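Metallo-beta-lactamase family protein (Staphylococcus aureus, PDB 3R2U) binds an iron(III) ion in a metallo-beta-lactamase fold and is probably a metal-dependent hydrolase, with a rhodanese-like domain in the same chain. Local coordinates at residues A[100-105]-A[113-118]; A[339-344]-A[350-355]. All coordinates share one frame; numbering follows the deposited sequence.

Interaction 1: A[100-105]-A[113-118]; sequences IYVSGE and KNMPNH
The end of I100 meets both M115 and P116, and its CD1 methyl is the hub of this apolar contact. CG1 of I100 lies between the backbone N and the carbonyl carbon (chi1 62°), and the extended second torsion carries CD1 off the strand into the loop. There it sits 3.7 Å from CE of M115, the two side chains running aslant to each other. P116 is met differently: the two side chains cross at about a right angle, and the proline offers its CG–CD side, with CG 3.9 Å from I100 CD1.

M115 leaves its backbone toward the strand and then folds back on itself. Its chain is bent at chi2 and again at chi3 (-71°), which brings the terminal methyl up against both I100 and V102. Two residues along the strand from I100, V102 comes to this same methyl tip to tip, its CG1 4.2 Å from M115 CE. That is a looser touch than the one with I100.

No direct hydrogen bond joins the segments. Instead one water spans their ends, accepting from I100 N at 3.0 Å and donating to H118 O at 2.6 Å. At the other end of 100-105, S103 OG accepts from E105 N in an ST turn where the strand gives way to loop.

The side chain of V102 is about 14 Å from the bound iron(III) ion, and the contact joins the loop before strand 120-122 to strand 99-103. That strand runs between strands 72-77 and 120-122, its backbone bonding to H120 and V122 on one side and to A76 and E78 on the other. F121 of strand 120-122 packs on V102 and M115, while helix 89-96 covers I100 through I89 and A93, touches P116 through A93, and places R90 beside M115.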
loop_
_atom_site.group_PDB
_atom_site.type_symbol
_atom_site.label_atom_id
_atom_site.label_comp_id
_atom_site.label_asym_id
_atom_site.label_seq_id
_atom_site.Cartn_x
_atom_site.Cartn_y
_atom_site.Cartn_z
ATOM N N ILE A 100 -31.107 8.965 8.186
ATOM C CA ILE A 100 -30.557 10.064 7.411
ATOM C C ILE A 100 -31.450 11.286 7.494
ATOM O O ILE A 100 -32.665 11.177 7.607
ATOM C CB ILE A 100 -30.228 9.677 5.957
ATOM C CG1 ILE A 100 -31.487 9.249 5.195
ATOM C CG2 ILE A 100 -29.178 8.539 5.966
ATOM C CD1 ILE A 100 -31.267 9.197 3.679
ATOM N N TYR A 101 -30.807 12.449 7.473
ATOM C CA TYR A 101 -31.459 13.735 7.648
ATOM C C TYR A 101 -31.073 14.634 6.500
ATOM O O TYR A 101 -29.884 14.874 6.260
ATOM C CB TYR A 101 -31.021 14.355 8.991
ATOM C CG TYR A 101 -31.326 13.428 10.154
ATOM C CD1 TYR A 101 -30.487 12.353 10.439
ATOM C CD2 TYR A 101 -32.459 13.600 10.939
ATOM C CE1 TYR A 101 -30.755 11.489 11.461
ATOM C CE2 TYR A 101 -32.747 12.722 11.983
ATOM C CZ TYR A 101 -31.884 11.672 12.236
ATOM O OH TYR A 101 -32.124 10.775 13.253
ATOM N N VAL A 102 -32.077 15.079 5.751
ATOM C CA VAL A 102 -31.856 15.976 4.645
ATOM C C VAL A 102 -32.895 17.094 4.754
ATOM O O VAL A 102 -33.906 16.962 5.442
ATOM C CB VAL A 102 -31.970 15.269 3.283
ATOM C CG1 VAL A 102 -30.967 14.111 3.181
ATOM C CG2 VAL A 102 -33.391 14.807 3.031
ATOM N N SER A 103 -32.638 18.199 4.080
ATOM C CA SER A 103 -33.537 19.319 4.138
ATOM C C SER A 103 -34.932 19.096 3.540
ATOM O O SER A 103 -35.085 18.618 2.406
ATOM C CB SER A 103 -32.900 20.536 3.458
ATOM O OG SER A 103 -33.798 21.658 3.475
ATOM N N GLY A 104 -35.942 19.469 4.330
ATOM C CA GLY A 104 -37.327 19.505 3.883
ATOM C C GLY A 104 -37.730 20.959 3.677
ATOM O O GLY A 104 -38.903 21.265 3.593
ATOM N N GLU A 105 -36.751 21.865 3.613
ATOM C CA GLU A 105 -37.016 23.290 3.429
ATOM C C GLU A 105 -36.991 23.645 1.949
ATOM O O GLU A 105 -36.385 24.624 1.539
ATOM C CB GLU A 105 -35.985 24.136 4.180
ATOM C CG GLU A 105 -36.085 24.074 5.705
ATOM C CD GLU A 105 -37.304 24.806 6.274
ATOM O OE1 GLU A 105 -38.114 25.335 5.478
ATOM O OE2 GLU A 105 -37.458 24.846 7.524
ATOM N N LYS A 113 -35.828 13.711 -4.168
ATOM C CA LYS A 113 -36.762 12.709 -4.677
ATOM C C LYS A 113 -36.157 11.319 -4.498
ATOM O O LYS A 113 -34.966 11.187 -4.204
ATOM C CB LYS A 113 -37.049 12.932 -6.163
ATOM C CG LYS A 113 -37.502 14.357 -6.540
ATOM C CD LYS A 113 -38.885 14.707 -6.001
ATOM C CE LYS A 113 -39.179 16.190 -6.232
ATOM N NZ LYS A 113 -40.558 16.554 -5.842
ATOM N N ASN A 114 -36.993 10.293 -4.647
ATOM C CA ASN A 114 -36.548 8.905 -4.603
ATOM C C ASN A 114 -35.731 8.602 -3.359
ATOM O O ASN A 114 -34.677 7.980 -3.455
ATOM C CB ASN A 114 -35.700 8.600 -5.863
ATOM C CG ASN A 114 -36.463 8.838 -7.155
ATOM O OD1 ASN A 114 -37.676 8.689 -7.199
ATOM N ND2 ASN A 114 -35.747 9.182 -8.221
ATOM N N MET A 115 -36.178 9.080 -2.204
ATOM C CA MET A 115 -35.422 8.893 -0.974
ATOM C C MET A 115 -35.783 7.589 -0.306
ATOM O O MET A 115 -36.892 7.127 -0.424
ATOM C CB MET A 115 -35.663 10.043 0.006
ATOM C CG MET A 115 -35.110 11.378 -0.454
ATOM S SD MET A 115 -33.370 11.310 -0.844
ATOM C CE MET A 115 -32.659 11.141 0.813
ATOM N N PRO A 116 -34.829 6.990 0.414
ATOM C CA PRO A 116 -35.132 5.736 1.082
ATOM C C PRO A 116 -36.191 5.918 2.154
ATOM O O PRO A 116 -36.404 7.030 2.657
ATOM C CB PRO A 116 -33.788 5.289 1.688
ATOM C CG PRO A 116 -32.861 6.393 1.544
ATOM C CD PRO A 116 -33.431 7.400 0.575
ATOM N N ASN A 117 -36.884 4.834 2.463
ATOM C CA ASN A 117 -37.923 4.875 3.472
ATOM C C ASN A 117 -37.353 5.346 4.785
ATOM O O ASN A 117 -36.191 5.048 5.132
ATOM C CB ASN A 117 -38.608 3.506 3.637
ATOM C CG ASN A 117 -39.582 3.208 2.510
ATOM O OD1 ASN A 117 -40.066 4.122 1.837
ATOM N ND2 ASN A 117 -39.894 1.928 2.315
ATOM N N HIS A 118 -38.157 6.135 5.484
ATOM C CA HIS A 118 -37.792 6.646 6.798
ATOM C C HIS A 118 -36.799 7.822 6.796
ATOM O O HIS A 118 -36.397 8.284 7.862
ATOM C CB HIS A 118 -37.306 5.502 7.701
ATOM C CG HIS A 118 -38.277 4.367 7.793
ATOM N ND1 HIS A 118 -39.431 4.438 8.544
ATOM C CD2 HIS A 118 -38.275 3.140 7.220
ATOM C CE1 HIS A 118 -40.096 3.300 8.433
ATOM N NE2 HIS A 118 -39.416 2.497 7.634
HETATM O O HOH W 1 -33.831 7.792 7.923
#

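Interaction 2: A[339-344]-A[350-355]; sequences INLIGD and KATHTL
L341 projects from the strand onto the helix and supplies nearly all of the strand's share of the contact, with CD1 making the closest touches. With CG beside the backbone N (chi1 -61°) and the second torsion extended, CD1 is held out toward the A351–T352 face. It rests 4.1 Å from A351 CB; L341 and A351 are also the nearest pair along the two backbones, with L341 CA and A351 CA 8.5 Å apart. The same CD1 lies 3.8 Å from T352 OG1, the two side chains meeting aslant. This hydroxyl is engaged within its own helix, bonded to V348 O, so the leucine meets a polar atom that is already satisfied.

Away from this point the fit slackens. L355, one turn on from A351, also faces the strand, but its side chain stays 4.8 Å from it at the nearest, L355 CD1 to L341 CD2, and it also packs on I363, F325 and I329. Toward solvent, exposed K350 and D344 take no part in the apolar contact. D344 is the N-cap, its OD2 accepting from L347 N at the start of the helix.

This is the strand-to-helix half of a beta-alpha-beta unit, in which helix 345-356 packs on the parallel sheet and links strand 339-342 to the neighbouring parallel strand 363-367, consistent with a rhodanese-like fold.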
loop_
_atom_site.group_PDB
_atom_site.type_symbol
_atom_site.label_atom_id
_atom_site.label_comp_id
_atom_site.label_asym_id
_atom_site.label_seq_id
_atom_site.Cartn_x
_atom_site.Cartn_y
_atom_site.Cartn_z
ATOM N N ILE A 339 -16.416 5.735 -21.296
ATOM C CA ILE A 339 -15.165 6.417 -21.583
ATOM C C ILE A 339 -13.948 5.535 -21.359
ATOM O O ILE A 339 -13.976 4.661 -20.502
ATOM C CB ILE A 339 -15.118 7.643 -20.637
ATOM C CG1 ILE A 339 -16.169 8.651 -21.095
ATOM C CG2 ILE A 339 -13.738 8.249 -20.529
ATOM C CD1 ILE A 339 -16.536 9.697 -20.073
ATOM N N ASN A 340 -12.905 5.722 -22.172
ATOM C CA ASN A 340 -11.622 5.047 -21.960
ATOM C C ASN A 340 -10.625 6.008 -21.314
ATOM O O ASN A 340 -10.698 7.226 -21.508
ATOM C CB ASN A 340 -10.994 4.578 -23.269
ATOM C CG ASN A 340 -11.693 3.385 -23.884
ATOM O OD1 ASN A 340 -12.433 2.665 -23.230
ATOM N ND2 ASN A 340 -11.416 3.151 -25.143
ATOM N N LEU A 341 -9.690 5.445 -20.562
ATOM C CA LEU A 341 -8.628 6.193 -19.960
ATOM C C LEU A 341 -7.296 5.667 -20.473
ATOM O O LEU A 341 -7.170 4.483 -20.789
ATOM C CB LEU A 341 -8.669 6.061 -18.440
ATOM C CG LEU A 341 -9.905 6.571 -17.750
ATOM C CD1 LEU A 341 -9.820 6.311 -16.221
ATOM C CD2 LEU A 341 -10.121 8.086 -18.104
ATOM N N ILE A 342 -6.318 6.564 -20.588
ATOM C CA ILE A 342 -4.976 6.202 -21.004
ATOM C C ILE A 342 -4.038 6.370 -19.815
ATOM O O ILE A 342 -3.960 7.437 -19.182
ATOM C CB ILE A 342 -4.487 7.013 -22.215
ATOM C CG1 ILE A 342 -5.301 6.624 -23.457
ATOM C CG2 ILE A 342 -2.963 6.754 -22.458
ATOM C CD1 ILE A 342 -4.959 7.362 -24.659
ATOM N N GLY A 343 -3.343 5.298 -19.483
ATOM C CA GLY A 343 -2.381 5.312 -18.380
ATOM C C GLY A 343 -2.061 3.898 -17.961
ATOM O O GLY A 343 -2.581 2.942 -18.540
ATOM N N ASP A 344 -1.199 3.753 -16.959
ATOM C CA ASP A 344 -0.889 2.424 -16.439
ATOM C C ASP A 344 -2.042 1.960 -15.535
ATOM O O ASP A 344 -2.808 2.774 -15.011
ATOM C CB ASP A 344 0.471 2.413 -15.718
ATOM C CG ASP A 344 0.478 3.263 -14.462
ATOM O OD1 ASP A 344 1.058 4.364 -14.511
ATOM O OD2 ASP A 344 -0.135 2.856 -13.447
ATOM N N LYS A 350 -6.956 4.652 -9.847
ATOM C CA LYS A 350 -7.134 5.821 -8.993
ATOM C C LYS A 350 -8.074 6.824 -9.640
ATOM O O LYS A 350 -8.968 7.368 -8.980
ATOM C CB LYS A 350 -5.799 6.492 -8.688
ATOM C CG LYS A 350 -4.882 5.646 -7.798
ATOM C CD LYS A 350 -3.616 6.408 -7.366
ATOM C CE LYS A 350 -2.695 6.696 -8.551
ATOM N NZ LYS A 350 -1.401 7.343 -8.137
ATOM N N ALA A 351 -7.860 7.094 -10.925
ATOM C CA ALA A 351 -8.722 8.047 -11.636
ATOM C C ALA A 351 -10.153 7.551 -11.676
ATOM O O ALA A 351 -11.078 8.341 -11.559
ATOM C CB ALA A 351 -8.219 8.331 -13.056
ATOM N N THR A 352 -10.320 6.244 -11.884
ATOM C CA THR A 352 -11.645 5.620 -11.943
ATOM C C THR A 352 -12.403 5.856 -10.641
ATOM O O THR A 352 -13.566 6.250 -10.644
ATOM C CB THR A 352 -11.509 4.098 -12.219
ATOM O OG1 THR A 352 -10.970 3.893 -13.542
ATOM C CG2 THR A 352 -12.839 3.397 -12.107
ATOM N N HIS A 353 -11.729 5.631 -9.526
ATOM C CA HIS A 353 -12.324 5.861 -8.203
ATOM C C HIS A 353 -12.714 7.344 -8.017
ATOM O O HIS A 353 -13.815 7.650 -7.568
ATOM C CB HIS A 353 -11.362 5.392 -7.107
ATOM C CG HIS A 353 -11.815 5.750 -5.739
ATOM N ND1 HIS A 353 -12.780 5.035 -5.072
ATOM C CD2 HIS A 353 -11.494 6.794 -4.938
ATOM C CE1 HIS A 353 -13.006 5.602 -3.899
ATOM N NE2 HIS A 353 -12.242 6.673 -3.795
ATOM N N THR A 354 -11.819 8.265 -8.380
ATOM C CA THR A 354 -12.119 9.694 -8.271
ATOM C C THR A 354 -13.362 10.055 -9.093
ATOM O O THR A 354 -14.218 10.791 -8.625
ATOM C CB THR A 354 -10.891 10.555 -8.623
ATOM O OG1 THR A 354 -9.829 10.224 -7.724
ATOM C CG2 THR A 354 -11.188 12.060 -8.482
ATOM N N LEU A 355 -13.495 9.495 -10.292
ATOM C CA LEU A 355 -14.676 9.756 -11.115
ATOM C C LEU A 355 -15.961 9.252 -10.464
ATOM O O LEU A 355 -17.025 9.869 -10.623
ATOM C CB LEU A 355 -14.503 9.203 -12.519
ATOM C CG LEU A 355 -13.477 10.005 -13.341
ATOM C CD1 LEU A 355 -13.191 9.319 -14.688
ATOM C CD2 LEU A 355 -13.944 11.446 -13.566
#

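From the N terminus, the chain first closes interaction 1, where seven residues without helix or strand separate 100-105 from 113-118 and the loop comes back beside strand 99-103, just before strand 120-122. Interaction 2 comes much later, closing over the five helical residues between 339-344 and 350-355. The two are in series: neither nests in the other nor crosses it. The centres of interaction 1 and interaction 2 are about 32 Å apart and their nearest atoms about 19 Å, without touching. Interaction 1 ties a loop to the mixed sheet of the metallo-beta-lactamase region, whereas interaction 2 ties a helix to the separate four-stranded parallel sheet nearer the C terminus.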